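Long-range contacts in aquaporin AqpM (Methanothermobacter marburgensis str. Marburg, PDB 2F2B), which forms a homotetrameric membrane channel that conducts osmotically driven water in both directions and also admits some glycerol: residues Leu4-Cys8 with Glu99-Tyr103; Ala134-Phe138 with Tyr221-Tyr225; Ala27-Met31 with Gly125-Gly130. All blocks are in the same frame, centred on the assembly; numbering follows the deposited sequence.

Contact 1 of 3, residues Leu4-Cys8 with Glu99-Tyr103; sequences LTKRC and EVVPY
Arg7 and Glu99 meet through a two-pronged salt bridge, NH1 and NH2 of the arginine each taking one carboxylate oxygen. The bond from Arg7 NH2 to Glu99 OE2 is short and almost straight, 2.7 Å with 175° at the hydrogen, and it reaches OE2 on the syn side but well out of the carboxylate plane. The second, from Arg7 NH1 to Glu99 OE1 at 3.0 Å, comes in from above the carboxylate plane. Both oxygens lie in the guanidinium plane, yet the two flat groups are twisted 34° against each other, so the pair is not coplanar. The Arg7 chain gets there by a bend at chi3 (-74°), which turns the guanidinium beside the first helical turn, whereas Glu99 comes across it at about a right angle with its chain extended beyond CG.

Arg7 NH1 has a second acceptor, Tyr103 OH, again at 3.0 Å but less straight and tilted from the guanidinium plane. That hydroxyl also bonds to the carbonyl of Ser77, while Arg7 NE bonds to the carbonyl of Val2. Leu4 CG stands anti to the backbone N, and its CD1 reaches the edge of the Tyr103 ring, 4.0 Å from Tyr103 CE2. Cys8 SG rests 4.0 Å from Pro102 CB and makes an oblique sulfur-aromatic contact with Tyr103.

The start of helix 4-33 is thus tied to the start of helix 100-122 at the predicted cytoplasmic end of the bundle. With all three guanidinium nitrogens engaged, Arg7 has little freedom to rotate, and its positive charge probably helps keep Glu99 ionised at this surface position.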
loop_
_atom_site.group_PDB
_atom_site.type_symbol
_atom_site.label_atom_id
_atom_site.label_comp_id
_atom_site.label_asym_id
_atom_site.label_seq_id
_atom_site.Cartn_x
_atom_site.Cartn_y
_atom_site.Cartn_z
ATOM N N LEU A 4 -19.189 5.679 -29.535
ATOM C CA LEU A 4 -18.652 6.882 -28.908
ATOM C C LEU A 4 -19.569 7.347 -27.783
ATOM O O LEU A 4 -19.105 7.872 -26.771
ATOM C CB LEU A 4 -18.493 7.997 -29.948
ATOM C CG LEU A 4 -17.891 9.328 -29.481
ATOM C CD1 LEU A 4 -16.520 9.097 -28.851
ATOM C CD2 LEU A 4 -17.769 10.275 -30.674
ATOM N N THR A 5 -20.874 7.157 -27.959
ATOM C CA THR A 5 -21.832 7.553 -26.934
ATOM C C THR A 5 -21.557 6.796 -25.634
ATOM O O THR A 5 -21.467 7.396 -24.565
ATOM C CB THR A 5 -23.284 7.269 -27.380
ATOM O OG1 THR A 5 -23.624 8.139 -28.467
ATOM C CG2 THR A 5 -24.256 7.504 -26.230
ATOM N N LYS A 6 -21.418 5.480 -25.734
ATOM C CA LYS A 6 -21.150 4.663 -24.557
ATOM C C LYS A 6 -19.755 4.925 -23.995
ATOM O O LYS A 6 -19.549 4.875 -22.779
ATOM C CB LYS A 6 -21.321 3.183 -24.899
ATOM C CG LYS A 6 -22.783 2.791 -25.083
ATOM C CD LYS A 6 -22.937 1.340 -25.493
ATOM C CE LYS A 6 -24.408 0.948 -25.535
ATOM N NZ LYS A 6 -24.590 -0.456 -25.995
ATOM N N ARG A 7 -18.799 5.207 -24.873
ATOM C CA ARG A 7 -17.442 5.487 -24.425
ATOM C C ARG A 7 -17.385 6.816 -23.679
ATOM O O ARG A 7 -16.631 6.958 -22.716
ATOM C CB ARG A 7 -16.476 5.470 -25.613
ATOM C CG ARG A 7 -16.164 4.050 -26.077
ATOM C CD ARG A 7 -15.058 4.000 -27.109
ATOM N NE ARG A 7 -15.500 4.459 -28.424
ATOM C CZ ARG A 7 -14.951 5.473 -29.081
ATOM N NH1 ARG A 7 -13.939 6.142 -28.542
ATOM N NH2 ARG A 7 -15.400 5.808 -30.286
ATOM N N CYS A 8 -18.187 7.786 -24.108
ATOM C CA CYS A 8 -18.221 9.076 -23.427
ATOM C C CYS A 8 -18.905 8.910 -22.071
ATOM O O CYS A 8 -18.522 9.554 -21.092
ATOM C CB CYS A 8 -18.955 10.119 -24.273
ATOM S SG CYS A 8 -17.944 10.798 -25.613
ATOM N N GLU A 99 -12.229 12.680 -31.707
ATOM C CA GLU A 99 -12.851 12.260 -30.452
ATOM C C GLU A 99 -12.264 12.957 -29.224
ATOM O O GLU A 99 -12.709 12.720 -28.102
ATOM C CB GLU A 99 -12.724 10.743 -30.276
ATOM C CG GLU A 99 -13.211 9.938 -31.469
ATOM C CD GLU A 99 -13.295 8.452 -31.182
ATOM O OE1 GLU A 99 -12.436 7.936 -30.434
ATOM O OE2 GLU A 99 -14.213 7.795 -31.717
ATOM N N VAL A 100 -11.273 13.816 -29.437
ATOM C CA VAL A 100 -10.643 14.531 -28.330
ATOM C C VAL A 100 -11.625 15.425 -27.571
ATOM O O VAL A 100 -11.746 15.324 -26.348
ATOM C CB VAL A 100 -9.451 15.385 -28.825
ATOM C CG1 VAL A 100 -8.992 16.341 -27.724
ATOM C CG2 VAL A 100 -8.307 14.474 -29.239
ATOM N N VAL A 101 -12.331 16.298 -28.285
ATOM C CA VAL A 101 -13.280 17.186 -27.622
ATOM C C VAL A 101 -14.409 16.417 -26.928
ATOM O O VAL A 101 -14.782 16.743 -25.801
ATOM C CB VAL A 101 -13.867 18.221 -28.609
ATOM C CG1 VAL A 101 -14.940 19.052 -27.922
ATOM C CG2 VAL A 101 -12.752 19.130 -29.115
ATOM N N PRO A 102 -14.978 15.396 -27.592
ATOM C CA PRO A 102 -16.055 14.626 -26.960
ATOM C C PRO A 102 -15.595 14.021 -25.627
ATOM O O PRO A 102 -16.309 14.090 -24.627
ATOM C CB PRO A 102 -16.367 13.559 -28.002
ATOM C CG PRO A 102 -16.149 14.297 -29.287
ATOM C CD PRO A 102 -14.861 15.054 -29.022
ATOM N N TYR A 103 -14.403 13.433 -25.620
ATOM C CA TYR A 103 -13.873 12.838 -24.392
ATOM C C TYR A 103 -13.636 13.883 -23.307
ATOM O O TYR A 103 -14.005 13.677 -22.151
ATOM C CB TYR A 103 -12.557 12.099 -24.661
ATOM C CG TYR A 103 -12.703 10.615 -24.910
ATOM C CD1 TYR A 103 -11.753 9.718 -24.423
ATOM C CD2 TYR A 103 -13.771 10.106 -25.652
ATOM C CE1 TYR A 103 -11.857 8.353 -24.669
ATOM C CE2 TYR A 103 -13.885 8.742 -25.904
ATOM C CZ TYR A 103 -12.923 7.871 -25.411
ATOM O OH TYR A 103 -13.016 6.525 -25.667
#

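Contact 2 of 3, residues Ala134-Phe138 with Tyr221-Tyr225; sequences ATAPF and YYSIY
Thr135 turns OG1 between its backbone N and carbonyl carbon (chi1 56°), and Tyr225 sets CG anti to its own carbonyl carbon (chi1 -54°); together these rotations bring the hydroxyl oxygen over the middle of the tyrosine ring. Thr135 OG1 stands 3.5 Å above the Tyr225 ring plane, and Thr135 CB makes a CH-pi contact with the same ring, 4.2 Å from the centroid of Tyr225. The opposite face is backed by Ile224 CG2, so the ring is sandwiched between a threonine of the loop and its own neighbour in sequence, which limits its tilt. OG1 is not bonded to the ring: its polar partner is Thr203 OG1. The tyrosine hydroxyl likewise bonds to the carbonyl of Ser194, and although Tyr225 OH comes within 3.2 Å of Ala136 CA, it makes no hydrogen bond to residues 134-138.

Pro137 provides the other grip. Its CD sits over one face of the Tyr221 ring, displaced toward the rim, in a second CH-pi contact 4.0 Å from the centroid of Tyr221. The neighbouring methylene, Pro137 CG, is met by the end methyl of Ile224, CD1, at 3.8 Å. Ala136 adds a looser touch, its CB 4.4 Å from Tyr221 CD2. Two aromatic rings and an isoleucine methyl thus receive three successive loop residues, entirely by van der Waals and CH-pi contact.

In the aquaporin fold this is a predicted extracellular loop, between helices 125-128 and 143-166, packing on residues 221-225, which lead into the last transmembrane helix, 224-243. Helix 200-214, which begins within the second NPA motif, flanks both: Thr135 touches its Arg202, and the side chains of Tyr221 and Tyr225 both touch its Tyr207.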
loop_
_atom_site.group_PDB
_atom_site.type_symbol
_atom_site.label_atom_id
_atom_site.label_comp_id
_atom_site.label_asym_id
_atom_site.label_seq_id
_atom_site.Cartn_x
_atom_site.Cartn_y
_atom_site.Cartn_z
ATOM N N ALA A 134 -9.786 20.797 -3.784
ATOM C CA ALA A 134 -9.333 21.575 -4.934
ATOM C C ALA A 134 -7.814 21.756 -4.893
ATOM O O ALA A 134 -7.231 21.966 -3.830
ATOM C CB ALA A 134 -10.022 22.942 -4.950
ATOM N N THR A 135 -7.177 21.673 -6.056
ATOM C CA THR A 135 -5.727 21.833 -6.142
ATOM C C THR A 135 -5.326 23.294 -6.347
ATOM O O THR A 135 -5.842 23.969 -7.239
ATOM C CB THR A 135 -5.140 21.010 -7.313
ATOM O OG1 THR A 135 -5.781 21.394 -8.537
ATOM C CG2 THR A 135 -5.354 19.513 -7.080
ATOM N N ALA A 136 -4.404 23.773 -5.518
ATOM C CA ALA A 136 -3.902 25.144 -5.616
ATOM C C ALA A 136 -2.505 25.193 -5.014
ATOM O O ALA A 136 -2.159 24.366 -4.170
ATOM C CB ALA A 136 -4.832 26.110 -4.874
ATOM N N PRO A 137 -1.674 26.156 -5.446
ATOM C CA PRO A 137 -0.322 26.241 -4.890
ATOM C C PRO A 137 -0.376 26.352 -3.368
ATOM O O PRO A 137 -1.202 27.084 -2.818
ATOM C CB PRO A 137 0.244 27.503 -5.545
ATOM C CG PRO A 137 -0.456 27.535 -6.869
ATOM C CD PRO A 137 -1.879 27.175 -6.492
ATOM N N PHE A 138 0.494 25.615 -2.687
ATOM C CA PHE A 138 0.527 25.658 -1.232
ATOM C C PHE A 138 1.277 26.901 -0.748
ATOM O O PHE A 138 1.882 27.614 -1.547
ATOM C CB PHE A 138 1.147 24.368 -0.683
ATOM C CG PHE A 138 0.145 23.256 -0.500
ATOM C CD1 PHE A 138 -0.561 22.749 -1.590
ATOM C CD2 PHE A 138 -0.135 22.760 0.770
ATOM C CE1 PHE A 138 -1.540 21.764 -1.417
ATOM C CE2 PHE A 138 -1.111 21.772 0.958
ATOM C CZ PHE A 138 -1.815 21.275 -0.138
ATOM N N TYR A 221 -5.884 30.368 -10.776
ATOM C CA TYR A 221 -4.818 29.366 -10.747
ATOM C C TYR A 221 -5.047 28.253 -11.766
ATOM O O TYR A 221 -4.151 27.445 -12.024
ATOM C CB TYR A 221 -4.732 28.712 -9.364
ATOM C CG TYR A 221 -4.390 29.637 -8.221
ATOM C CD1 TYR A 221 -3.146 30.265 -8.150
ATOM C CD2 TYR A 221 -5.299 29.856 -7.186
ATOM C CE1 TYR A 221 -2.814 31.087 -7.073
ATOM C CE2 TYR A 221 -4.979 30.675 -6.106
ATOM C CZ TYR A 221 -3.735 31.285 -6.056
ATOM O OH TYR A 221 -3.412 32.083 -4.980
ATOM N N TYR A 222 -6.242 28.209 -12.347
ATOM C CA TYR A 222 -6.579 27.147 -13.285
ATOM C C TYR A 222 -5.602 26.915 -14.439
ATOM O O TYR A 222 -5.397 25.769 -14.840
ATOM C CB TYR A 222 -8.005 27.341 -13.827
ATOM C CG TYR A 222 -8.561 26.096 -14.491
ATOM C CD1 TYR A 222 -8.566 24.871 -13.819
ATOM C CD2 TYR A 222 -9.045 26.129 -15.801
ATOM C CE1 TYR A 222 -9.030 23.709 -14.436
ATOM C CE2 TYR A 222 -9.514 24.972 -16.427
ATOM C CZ TYR A 222 -9.499 23.765 -15.737
ATOM O OH TYR A 222 -9.934 22.615 -16.353
ATOM N N SER A 223 -4.994 27.973 -14.976
ATOM C CA SER A 223 -4.054 27.801 -16.084
ATOM C C SER A 223 -2.900 26.866 -15.708
ATOM O O SER A 223 -2.352 26.166 -16.560
ATOM C CB SER A 223 -3.505 29.160 -16.548
ATOM O OG SER A 223 -2.866 29.850 -15.492
ATOM N N ILE A 224 -2.532 26.856 -14.431
ATOM C CA ILE A 224 -1.458 25.988 -13.952
ATOM C C ILE A 224 -1.819 24.530 -14.223
ATOM O O ILE A 224 -0.997 23.743 -14.695
ATOM C CB ILE A 224 -1.260 26.134 -12.426
ATOM C CG1 ILE A 224 -0.683 27.511 -12.101
ATOM C CG2 ILE A 224 -0.364 25.013 -11.894
ATOM C CD1 ILE A 224 -0.654 27.814 -10.619
ATOM N N TYR A 225 -3.068 24.195 -13.921
ATOM C CA TYR A 225 -3.580 22.837 -14.051
ATOM C C TYR A 225 -4.089 22.443 -15.429
ATOM O O TYR A 225 -4.616 21.346 -15.622
ATOM C CB TYR A 225 -4.644 22.637 -12.973
ATOM C CG TYR A 225 -4.080 22.966 -11.612
ATOM C CD1 TYR A 225 -3.150 22.121 -11.004
ATOM C CD2 TYR A 225 -4.384 24.177 -10.978
ATOM C CE1 TYR A 225 -2.531 22.471 -9.808
ATOM C CE2 TYR A 225 -3.766 24.538 -9.780
ATOM C CZ TYR A 225 -2.839 23.680 -9.202
ATOM O OH TYR A 225 -2.207 24.029 -8.034
#

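Contact 3 of 3, residues Ala27-Met31 with Gly125-Gly130; sequences AVTLM and GAATVG
Met31 lays its side chain against helix 125-128. From CB the chain runs to CG, which lies anti to the carbonyl carbon (chi1 -68°); Met31 CG comes 3.9 Å from Gly125 O, with Val129 CG1 a little farther off. Next, Met31 SD settles against the backbone, 3.6 Å from Ala126 CA, and has the CB of that alanine beside it. A bend at chi3 (80°) then carries Met31 CE over the Gly125-Ala126 peptide, 3.8 Å from Ala126 N.

The remaining contacts set small or branched side chains mostly against backbone carbonyls. Ala27 CB touches Ala126 O at 3.6 Å, and Ala27 CA lies 3.8 Å from Gly130 O. Leu30 CD1 meets Gly130 O at 3.5 Å, while Val129 CG1 lies 3.7 Å from Leu30 O. Gly130, lacking a side chain, lets the chain pass this close to Ala27. Gly125 O accepts from both Val129 N and Gly130 N, closing the end of the short helix.

Phe118 of helix 100-122 packs on Ala27 and Ala126, and Phe42 of a second subunit touches Met31. Glycine- and alanine-mediated close packing is a familiar feature of membrane helix bundles; here the same principle serves where the first transmembrane helix of the aquaporin fold meets the short helix and turn of the predicted extracellular connection after the third.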
loop_
_atom_site.group_PDB
_atom_site.type_symbol
_atom_site.label_atom_id
_atom_site.label_comp_id
_atom_site.label_asym_id
_atom_site.label_seq_id
_atom_site.Cartn_x
_atom_site.Cartn_y
_atom_site.Cartn_z
ATOM N N ALA A 27 -10.681 16.256 1.156
ATOM C CA ALA A 27 -11.638 17.076 1.895
ATOM C C ALA A 27 -11.874 16.456 3.275
ATOM O O ALA A 27 -11.912 17.160 4.283
ATOM C CB ALA A 27 -12.953 17.175 1.123
ATOM N N VAL A 28 -12.022 15.133 3.319
ATOM C CA VAL A 28 -12.242 14.439 4.586
ATOM C C VAL A 28 -11.073 14.639 5.547
ATOM O O VAL A 28 -11.273 14.846 6.741
ATOM C CB VAL A 28 -12.457 12.920 4.369
ATOM C CG1 VAL A 28 -12.458 12.194 5.707
ATOM C CG2 VAL A 28 -13.776 12.682 3.648
ATOM N N THR A 29 -9.851 14.579 5.026
ATOM C CA THR A 29 -8.666 14.761 5.862
ATOM C C THR A 29 -8.726 16.112 6.575
ATOM O O THR A 29 -8.488 16.208 7.783
ATOM C CB THR A 29 -7.380 14.707 5.017
ATOM O OG1 THR A 29 -7.329 13.465 4.307
ATOM C CG2 THR A 29 -6.144 14.835 5.905
ATOM N N LEU A 30 -9.049 17.154 5.820
ATOM C CA LEU A 30 -9.133 18.496 6.385
ATOM C C LEU A 30 -10.282 18.605 7.382
ATOM O O LEU A 30 -10.185 19.325 8.380
ATOM C CB LEU A 30 -9.295 19.527 5.263
ATOM C CG LEU A 30 -8.041 19.755 4.406
ATOM C CD1 LEU A 30 -8.376 20.635 3.208
ATOM C CD2 LEU A 30 -6.952 20.400 5.258
ATOM N N MET A 31 -11.370 17.885 7.121
ATOM C CA MET A 31 -12.516 17.914 8.021
ATOM C C MET A 31 -12.206 17.264 9.370
ATOM O O MET A 31 -12.624 17.768 10.414
ATOM C CB MET A 31 -13.717 17.226 7.367
ATOM C CG MET A 31 -14.284 17.984 6.173
ATOM S SD MET A 31 -15.521 17.029 5.265
ATOM C CE MET A 31 -16.980 17.276 6.304
ATOM N N GLY A 125 -19.482 21.183 4.853
ATOM C CA GLY A 125 -18.129 21.290 5.375
ATOM C C GLY A 125 -17.062 20.753 4.431
ATOM O O GLY A 125 -15.896 21.150 4.506
ATOM N N ALA A 126 -17.451 19.851 3.537
ATOM C CA ALA A 126 -16.501 19.283 2.584
ATOM C C ALA A 126 -15.947 20.388 1.690
ATOM O O ALA A 126 -14.842 20.279 1.160
ATOM C CB ALA A 126 -17.182 18.217 1.738
ATOM N N ALA A 127 -16.723 21.457 1.530
ATOM C CA ALA A 127 -16.311 22.580 0.703
ATOM C C ALA A 127 -15.775 23.745 1.534
ATOM O O ALA A 127 -14.711 24.283 1.235
ATOM C CB ALA A 127 -17.483 23.048 -0.163
ATOM N N THR A 128 -16.501 24.125 2.582
ATOM C CA THR A 128 -16.083 25.249 3.418
ATOM C C THR A 128 -14.838 24.969 4.253
ATOM O O THR A 128 -14.080 25.885 4.565
ATOM C CB THR A 128 -17.230 25.719 4.353
ATOM O OG1 THR A 128 -17.645 24.645 5.206
ATOM C CG2 THR A 128 -18.416 26.200 3.530
ATOM N N VAL A 129 -14.625 23.704 4.611
ATOM C CA VAL A 129 -13.458 23.319 5.397
ATOM C C VAL A 129 -12.474 22.527 4.529
ATOM O O VAL A 129 -11.271 22.796 4.530
ATOM C CB VAL A 129 -13.869 22.458 6.620
ATOM C CG1 VAL A 129 -12.630 21.979 7.370
ATOM C CG2 VAL A 129 -14.760 23.271 7.548
ATOM N N GLY A 130 -12.999 21.567 3.773
ATOM C CA GLY A 130 -12.151 20.740 2.927
ATOM C C GLY A 130 -11.856 21.262 1.530
ATOM O O GLY A 130 -11.010 20.702 0.833
#

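Contacts 1 and 3 both use helix 4-33, near its two ends, and their centres lie about 32 Å apart: one joins it to the start of helix 100-122, the other to the short helix 125-128 that follows. Their chemistry differs accordingly. Contact 1, at the surface on the predicted cytoplasmic side, relies on charge and hydrogen bonds, whereas contacts 2 and 3 are partly buried and depend on shape, one on aromatic faces and the other on small residues and a methionine. Residues 125-130 and 134-138 belong to neighbouring parts of the chain, so contacts 3 and 2, with centres about 17 Å apart, connect successive pieces to opposite halves of the sequence.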